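Local atomic coordinates of acetyl xylan esterase (Geobacillus stearothermophilus, PDB entry 5BN1), a protein that removes acetyl side groups from the xylose units of xylan and xylo-oligosaccharides, acting as a serine esterase of the GDSL (SGNH) family. Residues R72-V77 / V121-P126. The protein carries 1 engineered substitution. Residues are numbered along the deposited sequence; the frame is centred on the assembly and turned at random.
Sequences RWEEDV and VLETKP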
ATOM      1  N   ARG A  72      13.638  27.349  13.224  1.00 17.28           N
ATOM      2  CA  ARG A  72      12.198  27.383  13.026  1.00 17.27           C
ATOM      3  C   ARG A  72      11.408  28.165  14.027  1.00 17.48           C
ATOM      4  O   ARG A  72      10.194  28.162  14.060  1.00 19.11           O
ATOM      5  CB  ARG A  72      11.585  25.974  12.853  1.00 17.90           C
ATOM      6  CG  ARG A  72      11.638  25.078  14.079  1.00 17.71           C
ATOM      7  CD  ARG A  72      11.375  23.651  13.662  1.00 17.71           C
ATOM      8  NE  ARG A  72      11.395  22.725  14.787  1.00 15.33           N
ATOM      9  CZ  ARG A  72      10.340  22.399  15.556  1.00 15.07           C
ATOM     10  NH1 ARG A  72       9.139  23.003  15.414  1.00 16.44           N
ATOM     11  NH2 ARG A  72      10.449  21.544  16.587  1.00 15.71           N
ATOM     12  N   TRP A  73      12.095  28.885  14.890  1.00 16.83           N
ATOM     13  CA  TRP A  73      11.510  29.490  16.061  1.00 17.17           C
ATOM     14  C   TRP A  73      10.498  30.601  15.630  1.00 18.16           C
ATOM     15  O   TRP A  73       9.438  30.730  16.224  1.00 18.60           O
ATOM     16  CB  TRP A  73      12.591  30.105  16.995  1.00 17.05           C
ATOM     17  CG  TRP A  73      12.071  30.359  18.329  1.00 17.31           C
ATOM     18  CD1 TRP A  73      11.705  31.569  18.913  1.00 16.91           C
ATOM     19  CD2 TRP A  73      11.905  29.390  19.345  1.00 16.30           C
ATOM     20  NE1 TRP A  73      11.307  31.354  20.182  1.00 16.17           N
ATOM     21  CE2 TRP A  73      11.485  30.028  20.515  1.00 16.95           C
ATOM     22  CE3 TRP A  73      12.131  27.975  19.386  1.00 15.81           C
ATOM     23  CZ2 TRP A  73      11.230  29.372  21.667  1.00 16.21           C
ATOM     24  CZ3 TRP A  73      11.918  27.333  20.532  1.00 15.97           C
ATOM     25  CH2 TRP A  73      11.441  27.980  21.673  1.00 17.01           C
ATOM     26  N   GLU A  74      10.865  31.392  14.633  1.00 20.68           N
ATOM     27  CA  GLU A  74       9.969  32.472  14.278  1.00 23.73           C
ATOM     28  C   GLU A  74       8.629  31.940  13.782  1.00 20.13           C
ATOM     29  O   GLU A  74       7.586  32.434  14.219  1.00 25.45           O
ATOM     30  CB  GLU A  74      10.615  33.303  13.144  1.00 26.34           C
ATOM     31  CG  GLU A  74       9.830  34.536  12.706  1.00 32.86           C
ATOM     32  CD  GLU A  74       9.472  35.501  13.817  1.00 37.87           C
ATOM     33  OE1 GLU A  74       8.288  35.969  13.754  1.00 48.65           O
ATOM     34  OE2 GLU A  74      10.332  35.774  14.728  1.00 38.17           O
ATOM     35  N   GLU A  75       8.671  30.997  12.875  1.00 21.48           N
ATOM     36  CA  GLU A  75       7.472  30.448  12.310  1.00 22.88           C
ATOM     37  C   GLU A  75       6.721  29.574  13.290  1.00 23.47           C
ATOM     38  O   GLU A  75       5.507  29.609  13.425  1.00 23.93           O
ATOM     39  CB  GLU A  75       7.803  29.802  11.001  1.00 31.67           C
ATOM     40  CG  GLU A  75       6.897  28.751  10.408  1.00 48.13           C
ATOM     41  CD  GLU A  75       7.753  27.799   9.525  1.00 67.98           C
ATOM     42  OE1 GLU A  75       8.438  26.840  10.055  1.00 65.35           O
ATOM     43  OE2 GLU A  75       7.778  28.063   8.288  1.00 76.03           O
ATOM     44  N   ASP A  76       7.453  28.723  14.011  1.00 20.89           N
ATOM     45  CA  ASP A  76       6.760  27.715  14.838  1.00 18.85           C
ATOM     46  C   ASP A  76       6.469  28.052  16.259  1.00 20.09           C
ATOM     47  O   ASP A  76       5.626  27.405  16.919  1.00 20.20           O
ATOM     48  CB  ASP A  76       7.554  26.349  14.835  1.00 18.49           C
ATOM     49  CG  ASP A  76       7.506  25.650  13.519  1.00 23.66           C
ATOM     50  OD1 ASP A  76       6.748  26.062  12.556  1.00 25.41           O
ATOM     51  OD2 ASP A  76       8.201  24.623  13.310  1.00 20.90           O
ATOM     52  N   VAL A  77       7.035  29.163  16.759  1.00 19.19           N
ATOM     53  CA  VAL A  77       6.754  29.615  18.064  1.00 17.39           C
ATOM     54  C   VAL A  77       6.199  31.051  17.992  1.00 18.96           C
ATOM     55  O   VAL A  77       5.057  31.274  18.318  1.00 22.81           O
ATOM     56  CB  VAL A  77       7.945  29.550  19.015  1.00 17.70           C
ATOM     57  CG1 VAL A  77       7.666  30.028  20.367  1.00 17.32           C
ATOM     58  CG2 VAL A  77       8.465  28.071  19.093  1.00 19.13           C
ATOM     59  N   VAL A 121      15.134  31.640  25.029  1.00 15.68           N
ATOM     60  CA  VAL A 121      14.337  31.923  26.229  1.00 16.23           C
ATOM     61  C   VAL A 121      14.248  33.425  26.410  1.00 19.18           C
ATOM     62  O   VAL A 121      13.191  33.971  26.617  1.00 18.53           O
ATOM     63  CB  VAL A 121      14.811  31.245  27.436  1.00 17.36           C
ATOM     64  CG1 VAL A 121      14.059  31.650  28.653  1.00 19.21           C
ATOM     65  CG2 VAL A 121      14.702  29.690  27.256  1.00 16.56           C
ATOM     66  N   LEU A 122      15.404  34.093  26.283  1.00 17.65           N
ATOM     67  CA  LEU A 122      15.335  35.556  26.496  1.00 17.87           C
ATOM     68  C   LEU A 122      14.608  36.254  25.458  1.00 17.35           C
ATOM     69  O   LEU A 122      13.934  37.317  25.809  1.00 21.57           O
ATOM     70  CB  LEU A 122      16.839  36.082  26.572  1.00 18.28           C
ATOM     71  CG  LEU A 122      17.667  35.711  27.728  1.00 20.54           C
ATOM     72  CD1 LEU A 122      19.162  36.141  27.533  1.00 21.39           C
ATOM     73  CD2 LEU A 122      17.077  36.250  29.026  1.00 24.21           C
ATOM     74  N   GLU A 123      14.626  35.853  24.214  1.00 18.97           N
ATOM     75  CA  GLU A 123      13.892  36.471  23.112  1.00 20.82           C
ATOM     76  C   GLU A 123      12.368  36.272  23.328  1.00 25.38           C
ATOM     77  O   GLU A 123      11.524  37.114  22.969  1.00 23.52           O
ATOM     78  CB  GLU A 123      14.319  35.855  21.742  1.00 24.86           C
ATOM     79  CG  GLU A 123      13.434  36.167  20.551  1.00 35.13           C
ATOM     80  CD  GLU A 123      13.701  35.314  19.299  1.00 45.72           C
ATOM     81  OE1 GLU A 123      14.733  34.550  19.225  1.00 41.19           O
ATOM     82  OE2 GLU A 123      12.840  35.439  18.395  1.00 49.70           O
ATOM     83  N   THR A 124      12.028  35.080  23.798  1.00 20.93           N
ATOM     84  CA  THR A 124      10.646  34.703  23.901  1.00 19.99           C
ATOM     85  C   THR A 124       9.947  35.285  25.162  1.00 21.66           C
ATOM     86  O   THR A 124       8.765  35.647  25.112  1.00 21.85           O
ATOM     87  CB  THR A 124      10.556  33.114  23.909  1.00 18.71           C
ATOM     88  OG1 THR A 124      11.191  32.694  22.684  1.00 19.35           O
ATOM     89  CG2 THR A 124       9.073  32.703  23.936  1.00 21.29           C
ATOM     90  N   LYS A 125      10.646  35.371  26.256  1.00 19.81           N
ATOM     91  CA  LYS A 125      10.099  35.718  27.536  1.00 21.83           C
ATOM     92  C   LYS A 125       9.215  37.021  27.473  1.00 24.46           C
ATOM     93  O   LYS A 125       8.086  37.014  27.967  1.00 23.49           O
ATOM     94  CB  LYS A 125      11.165  35.824  28.558  1.00 23.05           C
ATOM     95  CG  LYS A 125      10.717  36.358  29.857  1.00 29.34           C
ATOM     96  CD  LYS A 125      11.781  36.347  30.864  1.00 35.37           C
ATOM     97  CE  LYS A 125      11.147  36.778  32.187  1.00 40.55           C
ATOM     98  NZ  LYS A 125      12.244  37.036  33.080  1.00 38.84           N
ATOM     99  N   PRO A 126       9.675  38.048  26.752  1.00 23.96           N
ATOM    100  CA  PRO A 126       8.846  39.299  26.762  1.00 27.15           C
ATOM    101  C   PRO A 126       7.567  39.231  25.978  1.00 28.72           C
ATOM    102  O   PRO A 126       6.681  40.091  26.250  1.00 25.62           O
ATOM    103  CB  PRO A 126       9.750  40.373  26.078  1.00 25.50           C
ATOM    104  CG  PRO A 126      11.049  39.738  25.818  1.00 29.07           C
ATOM    105  CD  PRO A 126      11.017  38.274  26.186  1.00 23.30           C
TER
HETATM  106  O   HOH W   1      12.326  34.397  16.285  1.00 51.68           O
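Trp73 and Thr124 join two helices, 66-78 and 110-124, through a single direct hydrogen bond: Trp73 NE1 donates to Thr124 OG1 at 2.8 Å. The bond is bent, with an angle of 138° at the hydrogen, and the hydroxyl lies slightly out of the indole plane, close to the ring edge; Thr124 OG1 is also 3.4 Å from Trp73 CE2. With CG anti to the backbone N (chi1 -163°), the indole reaches across to the second helix, where the threonine side chain crosses it at about a right angle. Thr124 OG1 is hydrogen-bonded as well to the carbonyl of Leu120, one turn back, so this buried hydroxyl links the indole to the helix backbone.

This is the tightly packed part. Val77 CG2 sits over the centre of one indole face, 3.5 Å above the plane. Both helices cover the parallel sheet of the α/β SGNH-hydrolase fold, away from the catalytic site: Trp73 and Val77 rest on Ile12 of strand 8-13, Thr124 on Ile131 of strand 130-134, while Ile78 touches both Trp73 and Thr124.

The exposed side is looser. Glu123, extended beyond CG, passes the indole with its carboxylate turned 60° from the ring and OE2 4.1 Å from Trp73 CD1. Its OE2 is 4.5 Å from Glu74 OE2; a water at the indole edge, in the ring plane, donates to Glu74 OE2, but its approach to Glu123 OE2 is too short to be certain. Replacing Trp73, an alanine would probably open a gap beside Val77 and leave Thr124 OG1 without its indole donor.

Between these two neighbouring helices, then, a buried N-H is satisfied by a hydroxyl already tied to its own helix, whereas the two glutamates, probably both charged, come near each other at the surface, where a water may ease their repulsion.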